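PDB 6K93: type III effector XopAI from Xanthomonas citri, which adopts a mono-ADP-ribosyltransferase fold and probably binds arginine-containing peptides, as a type III effector that this plant pathogen delivers into host cells. Local coordinates for residues A[121-126]-A[168-173]; A[245-250]-A[262-267]. All coordinates share one frame; numbering follows the deposited sequence.

Interaction 1: A[121-126]-A[168-173]; sequences KQFKTA and LVALQA
Phe123 of helix 117-128 reaches across to helix 165-174 and lays the far end of its ring against Ala170. Its CZ comes within 3.5 Å of Ala170 CA, close enough to touch the helix backbone, and its CE2 sits 3.8 Å from Ala170 CB. The ring end thus meets both the methyl and the backbone of Ala170. With CG turned anti to the backbone N (chi1 166°), the phenyl stands out from its own helix and bridges two short helix axes whose closest approach is 11.4 Å and whose directions differ by 29°. Val169 and Ala173 complete the seat more loosely: Val169 CG1 is 4.1 Å from Phe123 CE2, while Ala173 CB lies at the ring edge, 4.3 Å from Phe123 CZ. No hydrogen bond joins the segments, and what holds them is apolar packing of four buried residues.

The other flank of helix 117-128 is different in character. Lys121 is exposed and Lys124 partly so, its extended chain leading away from helix 165-174, and Gln122 also faces some solvent. Phe199 meets the Phe123 ring edge-to-face, Trp143 packs on it with the planes at about 70°, and Cys202 adds a further contact. One ring thus meets side chains of helices 136-156, 165-174 and 194-209, aromatic packing in the core of the helical part of this mono-ADP-ribosyltransferase fold.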
loop_
_atom_site.group_PDB
_atom_site.type_symbol
_atom_site.label_atom_id
_atom_site.label_comp_id
_atom_site.label_asym_id
_atom_site.label_seq_id
_atom_site.Cartn_x
_atom_site.Cartn_y
_atom_site.Cartn_z
ATOM N N LYS A 121 2.766 -15.700 -5.636
ATOM C CA LYS A 121 2.453 -16.120 -6.997
ATOM C C LYS A 121 1.114 -15.536 -7.443
ATOM O O LYS A 121 0.945 -15.170 -8.612
ATOM C CB LYS A 121 2.433 -17.650 -7.078
ATOM C CG LYS A 121 2.458 -18.196 -8.497
ATOM C CD LYS A 121 2.023 -19.656 -8.514
ATOM C CE LYS A 121 2.989 -20.550 -7.747
ATOM N NZ LYS A 121 2.759 -21.988 -8.064
ATOM N N GLN A 122 0.150 -15.434 -6.521
ATOM C CA GLN A 122 -1.107 -14.762 -6.825
ATOM C C GLN A 122 -0.873 -13.305 -7.161
ATOM O O GLN A 122 -1.477 -12.773 -8.092
ATOM C CB GLN A 122 -2.073 -14.896 -5.652
ATOM C CG GLN A 122 -2.676 -16.289 -5.545
ATOM C CD GLN A 122 -3.198 -16.631 -4.166
ATOM O OE1 GLN A 122 -3.137 -15.843 -3.229
ATOM N NE2 GLN A 122 -3.738 -17.843 -4.044
ATOM N N PHE A 123 0.015 -12.642 -6.418
ATOM C CA PHE A 123 0.316 -11.250 -6.729
ATOM C C PHE A 123 0.966 -11.131 -8.116
ATOM O O PHE A 123 0.638 -10.232 -8.903
ATOM C CB PHE A 123 1.210 -10.655 -5.628
ATOM C CG PHE A 123 1.847 -9.355 -6.004
ATOM C CD1 PHE A 123 1.069 -8.291 -6.424
ATOM C CD2 PHE A 123 3.222 -9.190 -5.947
ATOM C CE1 PHE A 123 1.639 -7.103 -6.806
ATOM C CE2 PHE A 123 3.800 -7.995 -6.322
ATOM C CZ PHE A 123 3.020 -6.947 -6.753
ATOM N N LYS A 124 1.845 -12.062 -8.465
ATOM C CA LYS A 124 2.407 -12.085 -9.817
ATOM C C LYS A 124 1.295 -12.131 -10.865
ATOM O O LYS A 124 1.303 -11.356 -11.828
ATOM C CB LYS A 124 3.360 -13.279 -9.986
ATOM C CG LYS A 124 3.887 -13.439 -11.400
ATOM C CD LYS A 124 4.826 -14.599 -11.542
ATOM C CE LYS A 124 5.369 -14.632 -12.952
ATOM N NZ LYS A 124 6.348 -15.728 -13.146
ATOM N N THR A 125 0.323 -13.036 -10.690
ATOM C CA THR A 125 -0.785 -13.078 -11.636
ATOM C C THR A 125 -1.551 -11.766 -11.647
ATOM O O THR A 125 -1.881 -11.240 -12.714
ATOM C CB THR A 125 -1.730 -14.215 -11.305
ATOM O OG1 THR A 125 -1.034 -15.432 -11.493
ATOM C CG2 THR A 125 -2.966 -14.184 -12.217
ATOM N N ALA A 126 -1.835 -11.211 -10.469
ATOM C CA ALA A 126 -2.599 -9.971 -10.408
ATOM C C ALA A 126 -1.908 -8.858 -11.170
ATOM O O ALA A 126 -2.554 -8.106 -11.906
ATOM C CB ALA A 126 -2.827 -9.559 -8.953
ATOM N N LEU A 168 9.041 -6.823 -2.196
ATOM C CA LEU A 168 9.680 -5.594 -2.646
ATOM C C LEU A 168 9.120 -5.127 -3.985
ATOM O O LEU A 168 8.911 -3.926 -4.199
ATOM C CB LEU A 168 11.187 -5.790 -2.752
ATOM C CG LEU A 168 11.968 -5.997 -1.438
ATOM C CD1 LEU A 168 13.448 -6.220 -1.720
ATOM C CD2 LEU A 168 11.773 -4.801 -0.517
ATOM N N VAL A 169 8.823 -6.067 -4.887
ATOM C CA VAL A 169 8.182 -5.702 -6.150
ATOM C C VAL A 169 6.836 -5.025 -5.897
ATOM O O VAL A 169 6.471 -4.064 -6.575
ATOM C CB VAL A 169 8.034 -6.939 -7.060
ATOM C CG1 VAL A 169 7.147 -6.630 -8.260
ATOM C CG2 VAL A 169 9.388 -7.433 -7.523
ATOM N N ALA A 170 6.100 -5.489 -4.892
ATOM C CA ALA A 170 4.831 -4.860 -4.547
ATOM C C ALA A 170 5.011 -3.398 -4.160
ATOM O O ALA A 170 4.157 -2.564 -4.484
ATOM C CB ALA A 170 4.139 -5.648 -3.415
ATOM N N LEU A 171 6.089 -3.070 -3.439
ATOM C CA LEU A 171 6.345 -1.675 -3.095
ATOM C C LEU A 171 6.636 -0.858 -4.338
ATOM O O LEU A 171 6.119 0.247 -4.486
ATOM C CB LEU A 171 7.487 -1.562 -2.081
ATOM C CG LEU A 171 7.272 -2.183 -0.702
ATOM C CD1 LEU A 171 8.533 -1.957 0.154
ATOM C CD2 LEU A 171 6.042 -1.610 -0.038
ATOM N N GLN A 172 7.424 -1.396 -5.264
ATOM C CA GLN A 172 7.627 -0.681 -6.515
ATOM C C GLN A 172 6.311 -0.521 -7.267
ATOM O O GLN A 172 6.004 0.563 -7.775
ATOM C CB GLN A 172 8.675 -1.380 -7.385
ATOM C CG GLN A 172 8.961 -0.592 -8.668
ATOM C CD GLN A 172 10.040 -1.217 -9.525
ATOM O OE1 GLN A 172 10.848 -1.998 -9.055
ATOM N NE2 GLN A 172 10.058 -0.847 -10.802
ATOM N N ALA A 173 5.500 -1.584 -7.321
ATOM C CA ALA A 173 4.225 -1.515 -8.033
ATOM C C ALA A 173 3.301 -0.485 -7.402
ATOM O O ALA A 173 2.537 0.188 -8.106
ATOM C CB ALA A 173 3.552 -2.897 -8.044
#

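Interaction 2: A[245-250]-A[262-267]; sequences RFFAAS and VEWESN
The first torsion of Phe247 is nearly fully extended (chi1 -177°), placing CG across from the backbone N and pointing the ring from strand 247-250 toward strand 262-268, where Trp264, with chi1 -66° setting its CG beside the backbone N, presents an indole face to it. The result is a T-shaped (edge-to-face) pair: the phenyl edge points into the five-membered ring, the centroids are 4.6 Å apart and the planes meet at 60°. Two carbons of Phe247 do the touching. CZ lies 3.6 Å from Trp264 CG, and CE1 comes to 3.7 Å from Trp264 CE2, at the fusion of the two indole rings.

Across the indole, the opposite face is covered toward its rim by Val262 CG1 from the same strand, so the tryptophan is sandwiched between an aliphatic branch and an aromatic edge. Tyr235 meets Trp264 in a further edge-to-face pair. Ser266, two residues along the strand from Trp264 and on the same side of it, brings its OG to the phenyl edge, 3.6 Å from Phe247 CE2. That hydroxyl has its polar partner in Gln312 NE2 on strand 308-315, and its approach to Phe247 is a van der Waals one. Arg245 NH2 lies in the plane of the phenyl ring at its edge, and is paired in a salt bridge with Glu224.

The two strands belong to different sheets and share no hydrogen bonds here, so side chains alone join them. Phenyl C-H groups directed at the electron-rich indole face would add a weak electrostatic CH-pi component to dispersion, so the buried junction between the sheets probably depends on ring orientation as well as on apolar contact.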
loop_
_atom_site.group_PDB
_atom_site.type_symbol
_atom_site.label_atom_id
_atom_site.label_comp_id
_atom_site.label_asym_id
_atom_site.label_seq_id
_atom_site.Cartn_x
_atom_site.Cartn_y
_atom_site.Cartn_z
ATOM N N ARG A 245 -6.983 2.059 4.844
ATOM C CA ARG A 245 -6.323 2.362 3.584
ATOM C C ARG A 245 -4.822 2.147 3.670
ATOM O O ARG A 245 -4.223 2.152 4.754
ATOM C CB ARG A 245 -6.610 3.818 3.153
ATOM C CG ARG A 245 -8.105 4.086 3.046
ATOM C CD ARG A 245 -8.443 5.210 1.977
ATOM N NE ARG A 245 -7.645 6.315 2.228
ATOM C CZ ARG A 245 -7.033 7.175 1.394
ATOM N NH1 ARG A 245 -7.123 7.205 0.045
ATOM N NH2 ARG A 245 -6.295 8.083 1.947
ATOM N N PHE A 246 -4.216 1.964 2.495
ATOM C CA PHE A 246 -2.797 2.235 2.285
ATOM C C PHE A 246 -2.645 3.746 2.237
ATOM O O PHE A 246 -3.003 4.396 1.254
ATOM C CB PHE A 246 -2.290 1.580 1.012
ATOM C CG PHE A 246 -2.288 0.094 1.097
ATOM C CD1 PHE A 246 -3.426 -0.606 0.811
ATOM C CD2 PHE A 246 -1.153 -0.599 1.494
ATOM C CE1 PHE A 246 -3.456 -1.989 0.916
ATOM C CE2 PHE A 246 -1.186 -1.958 1.611
ATOM C CZ PHE A 246 -2.342 -2.651 1.314
ATOM N N PHE A 247 -2.128 4.321 3.311
ATOM C CA PHE A 247 -2.068 5.767 3.464
ATOM C C PHE A 247 -0.662 6.258 3.147
ATOM O O PHE A 247 0.312 5.857 3.801
ATOM C CB PHE A 247 -2.429 6.165 4.887
ATOM C CG PHE A 247 -2.453 7.653 5.122
ATOM C CD1 PHE A 247 -3.347 8.471 4.430
ATOM C CD2 PHE A 247 -1.601 8.221 6.050
ATOM C CE1 PHE A 247 -3.369 9.844 4.677
ATOM C CE2 PHE A 247 -1.628 9.583 6.282
ATOM C CZ PHE A 247 -2.506 10.389 5.605
ATOM N N ALA A 248 -0.545 7.057 2.105
ATOM C CA ALA A 248 0.742 7.560 1.660
ATOM C C ALA A 248 0.968 8.996 2.097
ATOM O O ALA A 248 0.043 9.805 2.213
ATOM C CB ALA A 248 0.869 7.480 0.142
ATOM N N ALA A 249 2.231 9.300 2.339
ATOM C CA ALA A 249 2.663 10.626 2.737
ATOM C C ALA A 249 4.054 10.883 2.193
ATOM O O ALA A 249 4.697 10.009 1.646
ATOM C CB ALA A 249 2.634 10.763 4.263
ATOM N N SER A 250 4.523 12.114 2.354
ATOM C CA SER A 250 5.847 12.530 1.916
ATOM C C SER A 250 6.633 13.073 3.109
ATOM O O SER A 250 6.082 13.770 3.963
ATOM C CB SER A 250 5.718 13.573 0.813
ATOM O OG SER A 250 6.963 14.119 0.450
ATOM N N VAL A 262 -8.094 18.190 1.174
ATOM C CA VAL A 262 -7.801 17.654 2.491
ATOM C C VAL A 262 -6.290 17.520 2.602
ATOM O O VAL A 262 -5.640 16.986 1.698
ATOM C CB VAL A 262 -8.460 16.290 2.723
ATOM C CG1 VAL A 262 -8.166 15.794 4.132
ATOM C CG2 VAL A 262 -9.964 16.394 2.533
ATOM N N GLU A 263 -5.736 18.016 3.683
ATOM C CA GLU A 263 -4.319 17.845 3.971
ATOM C C GLU A 263 -4.167 17.139 5.301
ATOM O O GLU A 263 -5.023 17.253 6.178
ATOM C CB GLU A 263 -3.563 19.164 4.036
ATOM C CG GLU A 263 -3.452 19.834 2.688
ATOM C CD GLU A 263 -2.836 21.225 2.751
ATOM O OE1 GLU A 263 -2.538 21.736 3.862
ATOM O OE2 GLU A 263 -2.634 21.812 1.666
ATOM N N TRP A 264 -3.051 16.428 5.460
ATOM C CA TRP A 264 -2.710 15.842 6.736
ATOM C C TRP A 264 -1.280 16.190 7.121
ATOM O O TRP A 264 -0.394 16.248 6.270
ATOM C CB TRP A 264 -2.752 14.323 6.735
ATOM C CG TRP A 264 -3.994 13.547 6.556
ATOM C CD1 TRP A 264 -4.549 12.749 7.499
ATOM C CD2 TRP A 264 -4.747 13.333 5.347
ATOM N NE1 TRP A 264 -5.627 12.068 6.979
ATOM C CE2 TRP A 264 -5.772 12.413 5.663
ATOM C CE3 TRP A 264 -4.668 13.829 4.043
ATOM C CZ2 TRP A 264 -6.711 11.975 4.721
ATOM C CZ3 TRP A 264 -5.617 13.414 3.113
ATOM C CH2 TRP A 264 -6.614 12.492 3.453
ATOM N N GLU A 265 -1.057 16.335 8.421
ATOM C CA GLU A 265 0.264 16.288 9.030
ATOM C C GLU A 265 0.234 15.121 9.993
ATOM O O GLU A 265 -0.498 15.175 10.981
ATOM C CB GLU A 265 0.617 17.572 9.778
ATOM C CG GLU A 265 0.795 18.772 8.895
ATOM C CD GLU A 265 1.458 19.980 9.634
ATOM O OE1 GLU A 265 1.306 21.065 9.123
ATOM O OE2 GLU A 265 2.057 19.754 10.681
ATOM N N SER A 266 0.952 14.050 9.682
ATOM C CA SER A 266 0.928 12.830 10.483
ATOM C C SER A 266 2.295 12.554 11.091
ATOM O O SER A 266 3.309 12.485 10.379
ATOM C CB SER A 266 0.520 11.611 9.661
ATOM O OG SER A 266 -0.686 11.808 8.930
ATOM N N ASN A 267 2.316 12.358 12.403
ATOM C CA ASN A 267 3.559 11.990 13.060
ATOM C C ASN A 267 3.779 10.505 12.901
ATOM O O ASN A 267 2.983 9.701 13.380
ATOM C CB ASN A 267 3.528 12.391 14.530
ATOM C CG ASN A 267 3.570 13.879 14.701
ATOM O OD1 ASN A 267 4.522 14.532 14.281
ATOM N ND2 ASN A 267 2.517 14.433 15.273
#

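Along the chain the two contacts come in series: interaction 1 closes within the helical part before interaction 2 opens among the strands. Their centres are about 23 Å apart, on opposite sides of the chain's centre, and their nearest atoms, about 7 Å apart, do not touch. Helix 194-209 lies between them, packing on Phe123 and Ala170 of interaction 1 and, through Ala200, Ile203 and Ile204, on Phe246 of the 245-250 segment. Interaction 1 joins two helices, whereas interaction 2 joins the three-stranded sheet to the five-stranded one. Both belong to the region related to NAD:arginine ADP-ribosyltransferases, where helix 194-209 links the helical packing to the strand 247-250 side.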